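Local coordinates for molybdopterin adenylyltransferase (Pyrococcus furiosus, PDB 4LHB), which catalyses the ATP-dependent adenylylation of molybdopterin, releasing diphosphate, as a step in the biosynthesis of the molybdenum cofactor, at residues Lys29-Gly34 / Ala90-Thr95; Ile153-Ser158 / Phe178-His183. All blocks are in the same frame, centred on the assembly; numbering follows the deposited sequence.

Contact 1: residues Lys29-Gly34 / Ala90-Thr95; sequences KTFKFG and ADVVVT
Asp91 and Lys32 meet at the entrance to a pair of parallel strands, where one aspartate grips both polar ends of the lysine residue's backbone. With CG beside its own backbone N and anti to the carbonyl carbon (chi1 -55°), Asp91 swings its carboxylate across to segment 29-34, and OD2 accepts the Lys32 N-H at 2.8 Å. The bond is almost straight and uses the anti lone pair, the one directed away from OD1, which has a long, weak ion pair with Arg185. The carbonyl of Lys32 is doubly held: Asp91 N approaches from above its plane at 2.9 Å to Lys32 O, while Val92 N comes in nearly along the C=O axis. Lys32 itself leads its amine away, NZ staying 6.5 Å from Asp91 OD2, so any attraction between the two charges is probably only long-range.

Beyond this start the ladder becomes regular, Val92 O taking the Gly34 N-H and Gly34 O that of Val94. It is a piece of the alpha/beta fold of the MoaB/Mog family: strand 32-38 lies between strands 64-71 and 92-96, and a beta-alpha-beta crossover through helix 75-87 passes over it.

Phe33 and Val92 share one face of the sheet, and the ring of Phe31 lies on the same side. Phe31 has CG lodged between backbone N and carbonyl carbon (chi1 62°), which lays its ring obliquely against Val92, Phe31 CD1 to Val92 CG2 at 3.7 Å. Phe33 CB sits at the edge of that ring. Phe33 offers Val92 only its root, CB to CB at 4.1 Å; its ring turns away toward His65 and helix 51-60. Helix 163-184 covers Phe31 and Val92. Away from these rings, Ala90 CB packs against the backbone at Gly34, 3.9 Å from Gly34 N.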
ATOM      1  N   LYS C  29     -20.749 -26.645  12.059  1.00 77.68           N
ATOM      2  CA  LYS C  29     -21.088 -27.533  13.214  1.00 81.00           C
ATOM      3  C   LYS C  29     -19.944 -27.609  14.237  1.00 73.66           C
ATOM      4  O   LYS C  29     -20.131 -27.277  15.423  1.00 67.88           O
ATOM      5  CB  LYS C  29     -21.501 -28.952  12.725  1.00 82.95           C
ATOM      6  CG  LYS C  29     -23.021 -29.121  12.564  1.00 85.76           C
ATOM      7  CD  LYS C  29     -23.449 -29.909  11.326  1.00 89.18           C
ATOM      8  CE  LYS C  29     -24.933 -29.701  10.991  1.00 91.21           C
ATOM      9  NZ  LYS C  29     -25.171 -29.550   9.519  1.00 87.41           N
ATOM     10  N   THR C  30     -18.770 -28.037  13.763  1.00 70.97           N
ATOM     11  CA  THR C  30     -17.486 -27.756  14.445  1.00 63.24           C
ATOM     12  C   THR C  30     -16.281 -27.505  13.491  1.00 56.46           C
ATOM     13  O   THR C  30     -16.244 -27.988  12.366  1.00 59.25           O
ATOM     14  CB  THR C  30     -17.115 -28.919  15.345  1.00 60.35           C
ATOM     15  OG1 THR C  30     -16.011 -28.533  16.192  1.00 55.43           O
ATOM     16  CG2 THR C  30     -16.825 -30.163  14.467  1.00 47.91           C
ATOM     17  N   PHE C  31     -15.260 -26.820  13.986  1.00 46.29           N
ATOM     18  CA  PHE C  31     -14.069 -26.503  13.171  1.00 41.54           C
ATOM     19  C   PHE C  31     -12.789 -27.220  13.613  1.00 36.38           C
ATOM     20  O   PHE C  31     -12.676 -27.767  14.723  1.00 33.27           O
ATOM     21  CB  PHE C  31     -13.804 -25.000  13.238  1.00 35.75           C
ATOM     22  CG  PHE C  31     -13.516 -24.531  14.613  1.00 30.98           C
ATOM     23  CD1 PHE C  31     -12.207 -24.468  15.080  1.00 30.92           C
ATOM     24  CD2 PHE C  31     -14.533 -24.202  15.450  1.00 29.57           C
ATOM     25  CE1 PHE C  31     -11.925 -24.041  16.372  1.00 30.85           C
ATOM     26  CE2 PHE C  31     -14.263 -23.786  16.755  1.00 32.88           C
ATOM     27  CZ  PHE C  31     -12.956 -23.702  17.226  1.00 31.35           C
ATOM     28  N   LYS C  32     -11.800 -27.156  12.743  1.00 34.35           N
ATOM     29  CA  LYS C  32     -10.478 -27.641  13.087  1.00 35.32           C
ATOM     30  C   LYS C  32      -9.577 -26.447  13.393  1.00 35.99           C
ATOM     31  O   LYS C  32      -9.745 -25.379  12.815  1.00 34.91           O
ATOM     32  CB  LYS C  32      -9.948 -28.508  11.960  1.00 34.75           C
ATOM     33  CG  LYS C  32     -10.615 -29.865  11.914  1.00 34.95           C
ATOM     34  CD  LYS C  32     -10.839 -30.340  10.497  1.00 39.93           C
ATOM     35  CE  LYS C  32     -11.156 -31.842  10.466  1.00 44.54           C
ATOM     36  NZ  LYS C  32     -10.962 -32.477   9.124  1.00 46.91           N
ATOM     37  N   PHE C  33      -8.651 -26.605  14.337  1.00 37.69           N
ATOM     38  CA  PHE C  33      -7.678 -25.550  14.608  1.00 36.57           C
ATOM     39  C   PHE C  33      -6.217 -25.936  14.854  1.00 36.35           C
ATOM     40  O   PHE C  33      -5.891 -27.075  15.240  1.00 37.29           O
ATOM     41  CB  PHE C  33      -8.145 -24.677  15.739  1.00 35.16           C
ATOM     42  CG  PHE C  33      -7.937 -25.263  17.071  1.00 36.08           C
ATOM     43  CD1 PHE C  33      -6.885 -24.837  17.876  1.00 37.94           C
ATOM     44  CD2 PHE C  33      -8.806 -26.231  17.560  1.00 37.12           C
ATOM     45  CE1 PHE C  33      -6.704 -25.360  19.153  1.00 37.65           C
ATOM     46  CE2 PHE C  33      -8.624 -26.764  18.832  1.00 37.45           C
ATOM     47  CZ  PHE C  33      -7.574 -26.324  19.636  1.00 37.68           C
ATOM     48  N   GLY C  34      -5.356 -24.944  14.590  1.00 34.09           N
ATOM     49  CA  GLY C  34      -3.918 -25.044  14.767  1.00 33.62           C
ATOM     50  C   GLY C  34      -3.449 -23.957  15.703  1.00 33.03           C
ATOM     51  O   GLY C  34      -4.096 -22.919  15.849  1.00 28.60           O
ATOM     52  N   ALA C  90      -6.846 -27.293   9.212  1.00 41.27           N
ATOM     53  CA  ALA C  90      -7.295 -26.195  10.104  1.00 37.72           C
ATOM     54  C   ALA C  90      -8.105 -25.120   9.384  1.00 38.15           C
ATOM     55  O   ALA C  90      -7.716 -24.685   8.298  1.00 39.94           O
ATOM     56  CB  ALA C  90      -6.132 -25.532  10.793  1.00 36.96           C
ATOM     57  N   ASP C  91      -9.197 -24.695  10.024  1.00 32.80           N
ATOM     58  CA  ASP C  91     -10.052 -23.585   9.586  1.00 32.21           C
ATOM     59  C   ASP C  91      -9.722 -22.280  10.341  1.00 29.15           C
ATOM     60  O   ASP C  91     -10.044 -21.139   9.862  1.00 26.02           O
ATOM     61  CB  ASP C  91     -11.530 -23.882   9.930  1.00 32.67           C
ATOM     62  CG  ASP C  91     -12.018 -25.209   9.367  1.00 37.13           C
ATOM     63  OD1 ASP C  91     -12.228 -25.279   8.136  1.00 36.24           O
ATOM     64  OD2 ASP C  91     -12.213 -26.176  10.159  1.00 39.79           O
ATOM     65  N   VAL C  92      -9.194 -22.466  11.550  1.00 22.97           N
ATOM     66  CA  VAL C  92      -8.808 -21.402  12.452  1.00 23.90           C
ATOM     67  C   VAL C  92      -7.352 -21.669  12.890  1.00 25.81           C
ATOM     68  O   VAL C  92      -6.982 -22.811  13.118  1.00 29.37           O
ATOM     69  CB  VAL C  92      -9.656 -21.394  13.719  1.00 23.08           C
ATOM     70  CG1 VAL C  92      -9.238 -20.244  14.606  1.00 21.19           C
ATOM     71  CG2 VAL C  92     -11.145 -21.342  13.389  1.00 21.17           C
ATOM     72  N   VAL C  93      -6.520 -20.638  12.956  1.00 25.34           N
ATOM     73  CA  VAL C  93      -5.137 -20.788  13.387  1.00 24.64           C
ATOM     74  C   VAL C  93      -4.809 -19.629  14.281  1.00 26.22           C
ATOM     75  O   VAL C  93      -5.100 -18.474  13.959  1.00 29.26           O
ATOM     76  CB  VAL C  93      -4.145 -20.747  12.229  1.00 25.15           C
ATOM     77  CG1 VAL C  93      -2.731 -20.723  12.789  1.00 24.68           C
ATOM     78  CG2 VAL C  93      -4.353 -21.914  11.271  1.00 22.72           C
ATOM     79  N   VAL C  94      -4.186 -19.922  15.408  1.00 27.80           N
ATOM     80  CA  VAL C  94      -3.832 -18.891  16.320  1.00 27.57           C
ATOM     81  C   VAL C  94      -2.372 -18.930  16.668  1.00 28.99           C
ATOM     82  O   VAL C  94      -1.803 -19.960  17.003  1.00 30.90           O
ATOM     83  CB  VAL C  94      -4.789 -18.818  17.509  1.00 28.95           C
ATOM     84  CG1 VAL C  94      -5.688 -20.023  17.574  1.00 27.63           C
ATOM     85  CG2 VAL C  94      -4.093 -18.421  18.793  1.00 28.76           C
ATOM     86  N   THR C  95      -1.741 -17.782  16.475  1.00 27.71           N
ATOM     87  CA  THR C  95      -0.326 -17.652  16.691  1.00 25.84           C
ATOM     88  C   THR C  95      -0.265 -16.908  17.962  1.00 24.98           C
ATOM     89  O   THR C  95      -1.054 -15.949  18.171  1.00 25.91           O
ATOM     90  CB  THR C  95       0.354 -16.861  15.541  1.00 25.12           C
ATOM     91  OG1 THR C  95      -0.158 -15.494  15.479  1.00 22.47           O
ATOM     92  CG2 THR C  95       0.078 -17.585  14.252  1.00 20.73           C
TER

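Contact 2: residues Ile153-Ser158 / Phe178-His183; sequences IVVVFS and FHILKH
Ile180 reaches from its helix to two side chains of strand 153-158 at once, using a different branch for each. Its CG2 is anti to the backbone N and settles over the forked end of Val155, 3.9 Å from Val155 CG2 and almost as near to CG1. The other branch, extended by a chi2 of 157°, carries CD1 forward to Phe157. The two side chains approach from opposite directions, and the methyl lands at the ring edge, in the ring plane, with Ile180 CD1 3.7 Å from Phe157 CZ.

Leu181, one residue on, crosses Val155 obliquely: its CD2 lies 3.8 Å from Val155 CG2, so that single valine methyl is shared by both helix residues. The same leucine methyl brushes Ile153 more loosely, CD2 to CG2 at 4.4 Å. The axes of segments 153-158 and 178-183 run roughly antiparallel, at 146°, and come within 9.2 Å, as in a beta-alpha unit whose helix folds back along the strand that leads into it.

Replacing Ile180 by alanine removes both branches, which would probably leave the Phe157 ring edge without its methyl neighbour and Val155 resting on Leu181 alone among the helix residues here, with a gap opened between helix and strand. Phe157 also meets the ring of Phe121, and Ile180 packs on Val138 of a second subunit, which places this layer close to a hexamer interface. Since no hydrogen bond joins the two segments, helix and strand are held here by shape and the burial of methyls and a ring edge, a purely apolar fit.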
ATOM      1  N   ILE C 153     -11.879 -21.091   3.420  1.00 30.68           N
ATOM      2  CA  ILE C 153     -11.679 -19.893   4.260  1.00 27.98           C
ATOM      3  C   ILE C 153     -10.816 -20.328   5.375  1.00 25.86           C
ATOM      4  O   ILE C 153     -10.972 -21.433   5.836  1.00 23.38           O
ATOM      5  CB  ILE C 153     -13.041 -19.411   4.875  1.00 30.78           C
ATOM      6  CG1 ILE C 153     -13.488 -18.189   4.126  1.00 34.85           C
ATOM      7  CG2 ILE C 153     -13.027 -19.085   6.372  1.00 25.03           C
ATOM      8  CD1 ILE C 153     -13.302 -18.336   2.636  1.00 37.09           C
ATOM      9  N   VAL C 154      -9.877 -19.494   5.804  1.00 26.13           N
ATOM     10  CA  VAL C 154      -9.132 -19.760   7.044  1.00 24.17           C
ATOM     11  C   VAL C 154      -9.092 -18.507   7.872  1.00 23.57           C
ATOM     12  O   VAL C 154      -8.947 -17.434   7.333  1.00 24.11           O
ATOM     13  CB  VAL C 154      -7.705 -20.292   6.794  1.00 23.91           C
ATOM     14  CG1 VAL C 154      -6.981 -20.523   8.108  1.00 20.46           C
ATOM     15  CG2 VAL C 154      -7.753 -21.611   6.019  1.00 24.32           C
ATOM     16  N   VAL C 155      -9.238 -18.629   9.182  1.00 23.69           N
ATOM     17  CA  VAL C 155      -9.300 -17.448  10.016  1.00 23.44           C
ATOM     18  C   VAL C 155      -8.039 -17.534  10.825  1.00 25.05           C
ATOM     19  O   VAL C 155      -7.753 -18.587  11.399  1.00 25.31           O
ATOM     20  CB  VAL C 155     -10.537 -17.426  10.970  1.00 22.92           C
ATOM     21  CG1 VAL C 155     -10.535 -16.192  11.885  1.00 20.84           C
ATOM     22  CG2 VAL C 155     -11.818 -17.439  10.154  1.00 24.05           C
ATOM     23  N   VAL C 156      -7.295 -16.435  10.881  1.00 24.14           N
ATOM     24  CA  VAL C 156      -6.041 -16.409  11.625  1.00 24.66           C
ATOM     25  C   VAL C 156      -6.120 -15.289  12.643  1.00 24.53           C
ATOM     26  O   VAL C 156      -6.516 -14.191  12.315  1.00 26.59           O
ATOM     27  CB  VAL C 156      -4.803 -16.213  10.679  1.00 24.97           C
ATOM     28  CG1 VAL C 156      -3.484 -16.245  11.493  1.00 21.72           C
ATOM     29  CG2 VAL C 156      -4.857 -17.236   9.529  1.00 20.25           C
ATOM     30  N   PHE C 157      -5.844 -15.630  13.889  1.00 24.81           N
ATOM     31  CA  PHE C 157      -5.768 -14.707  14.970  1.00 26.59           C
ATOM     32  C   PHE C 157      -4.267 -14.677  15.367  1.00 28.74           C
ATOM     33  O   PHE C 157      -3.603 -15.745  15.493  1.00 28.08           O
ATOM     34  CB  PHE C 157      -6.583 -15.256  16.162  1.00 27.31           C
ATOM     35  CG  PHE C 157      -8.065 -15.330  15.921  1.00 27.38           C
ATOM     36  CD1 PHE C 157      -8.873 -14.214  16.101  1.00 26.90           C
ATOM     37  CD2 PHE C 157      -8.664 -16.523  15.543  1.00 27.41           C
ATOM     38  CE1 PHE C 157     -10.240 -14.298  15.857  1.00 26.50           C
ATOM     39  CE2 PHE C 157     -10.034 -16.606  15.331  1.00 26.01           C
ATOM     40  CZ  PHE C 157     -10.814 -15.502  15.465  1.00 24.02           C
ATOM     41  N   SER C 158      -3.738 -13.486  15.593  1.00 26.96           N
ATOM     42  CA  SER C 158      -2.370 -13.373  16.071  1.00 25.52           C
ATOM     43  C   SER C 158      -2.374 -12.586  17.328  1.00 25.55           C
ATOM     44  O   SER C 158      -2.799 -11.436  17.373  1.00 25.26           O
ATOM     45  CB  SER C 158      -1.447 -12.748  15.013  1.00 25.07           C
ATOM     46  OG  SER C 158      -1.316 -13.711  13.974  1.00 25.79           O
ATOM     47  N   PHE C 178     -17.356 -18.818  15.909  1.00 33.76           N
ATOM     48  CA  PHE C 178     -18.445 -19.326  15.023  1.00 30.74           C
ATOM     49  C   PHE C 178     -19.124 -18.210  14.257  1.00 27.76           C
ATOM     50  O   PHE C 178     -19.426 -18.376  13.080  1.00 27.53           O
ATOM     51  CB  PHE C 178     -19.477 -20.098  15.818  1.00 29.60           C
ATOM     52  CG  PHE C 178     -18.991 -21.403  16.310  1.00 27.36           C
ATOM     53  CD1 PHE C 178     -18.841 -22.469  15.438  1.00 28.40           C
ATOM     54  CD2 PHE C 178     -18.681 -21.573  17.639  1.00 27.92           C
ATOM     55  CE1 PHE C 178     -18.376 -23.714  15.887  1.00 28.70           C
ATOM     56  CE2 PHE C 178     -18.229 -22.797  18.103  1.00 29.07           C
ATOM     57  CZ  PHE C 178     -18.080 -23.885  17.234  1.00 27.66           C
ATOM     58  N   HIS C 179     -19.356 -17.069  14.894  1.00 27.57           N
ATOM     59  CA  HIS C 179     -19.868 -15.919  14.098  1.00 30.19           C
ATOM     60  C   HIS C 179     -18.943 -15.663  12.896  1.00 29.38           C
ATOM     61  O   HIS C 179     -19.369 -15.527  11.712  1.00 25.84           O
ATOM     62  CB  HIS C 179     -19.958 -14.638  14.911  1.00 32.48           C
ATOM     63  CG  HIS C 179     -20.955 -14.661  16.036  1.00 38.03           C
ATOM     64  ND1 HIS C 179     -21.904 -15.613  16.174  1.00 40.43           N
ATOM     65  CD2 HIS C 179     -21.156 -13.763  17.082  1.00 42.74           C
ATOM     66  CE1 HIS C 179     -22.651 -15.332  17.258  1.00 37.22           C
ATOM     67  NE2 HIS C 179     -22.184 -14.216  17.815  1.00 39.45           N
ATOM     68  N   ILE C 180     -17.646 -15.651  13.191  1.00 30.26           N
ATOM     69  CA  ILE C 180     -16.654 -15.293  12.179  1.00 29.72           C
ATOM     70  C   ILE C 180     -16.688 -16.353  11.099  1.00 30.54           C
ATOM     71  O   ILE C 180     -16.777 -16.038   9.903  1.00 32.09           O
ATOM     72  CB  ILE C 180     -15.225 -15.111  12.750  1.00 25.89           C
ATOM     73  CG1 ILE C 180     -15.176 -13.932  13.718  1.00 24.36           C
ATOM     74  CG2 ILE C 180     -14.320 -14.815  11.611  1.00 25.27           C
ATOM     75  CD1 ILE C 180     -14.073 -13.906  14.737  1.00 22.53           C
ATOM     76  N   LEU C 181     -16.649 -17.618  11.490  1.00 31.60           N
ATOM     77  CA  LEU C 181     -16.537 -18.641  10.443  1.00 32.45           C
ATOM     78  C   LEU C 181     -17.740 -18.599   9.538  1.00 34.25           C
ATOM     79  O   LEU C 181     -17.628 -18.828   8.336  1.00 32.11           O
ATOM     80  CB  LEU C 181     -16.369 -20.025  11.033  1.00 32.35           C
ATOM     81  CG  LEU C 181     -14.962 -20.318  11.568  1.00 32.94           C
ATOM     82  CD1 LEU C 181     -15.067 -21.507  12.538  1.00 32.16           C
ATOM     83  CD2 LEU C 181     -14.026 -20.553  10.374  1.00 28.00           C
ATOM     84  N   LYS C 182     -18.897 -18.316  10.142  1.00 39.79           N
ATOM     85  CA  LYS C 182     -20.167 -18.356   9.428  1.00 42.55           C
ATOM     86  C   LYS C 182     -20.243 -17.222   8.400  1.00 35.79           C
ATOM     87  O   LYS C 182     -20.567 -17.472   7.273  1.00 32.14           O
ATOM     88  CB  LYS C 182     -21.357 -18.320  10.422  1.00 47.75           C
ATOM     89  CG  LYS C 182     -22.698 -18.717   9.797  1.00 53.20           C
ATOM     90  CD  LYS C 182     -23.531 -17.500   9.397  1.00 62.36           C
ATOM     91  CE  LYS C 182     -24.932 -17.864   8.868  1.00 68.91           C
ATOM     92  NZ  LYS C 182     -25.793 -16.637   8.742  1.00 66.22           N
ATOM     93  N   HIS C 183     -19.929 -15.985   8.785  1.00 37.04           N
ATOM     94  CA  HIS C 183     -19.896 -14.901   7.803  1.00 35.98           C
ATOM     95  C   HIS C 183     -18.756 -15.073   6.849  1.00 34.95           C
ATOM     96  O   HIS C 183     -18.908 -14.759   5.683  1.00 37.45           O
ATOM     97  CB  HIS C 183     -19.792 -13.560   8.445  1.00 39.27           C
ATOM     98  CG  HIS C 183     -20.995 -13.165   9.255  1.00 48.13           C
ATOM     99  ND1 HIS C 183     -21.370 -13.829  10.373  1.00 52.28           N
ATOM    100  CD2 HIS C 183     -21.872 -12.104   9.121  1.00 51.57           C
ATOM    101  CE1 HIS C 183     -22.435 -13.224  10.916  1.00 56.92           C
ATOM    102  NE2 HIS C 183     -22.742 -12.168  10.153  1.00 59.88           N
TER

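In the fold
From the N terminus, residues 29-34 lead into strand 32-38, and the chain then makes helices 40-44 and 51-60, strand 64-71 and helix 75-87 before contact 1 closes this loop at 90-95. Helix 107-111, strand 117-118, helix 121-133 and strand 143-148 follow, and only then does contact 2 open. Its shorter loop, mostly the earlier turns of helix 163-184, closes at 178-183. The two contacts are in series, neither nested nor crossed. In space they adjoin, because strands 92-96 and 153-159 are sheet neighbours: Asp91 O probably hydrogen-bonds Val155 N, and Thr95 OG1 pairs with Ser158 OG in a probable hydrogen bond. Leu181 touches Phe31 and Val92, tying the last helix to both segments of contact 1.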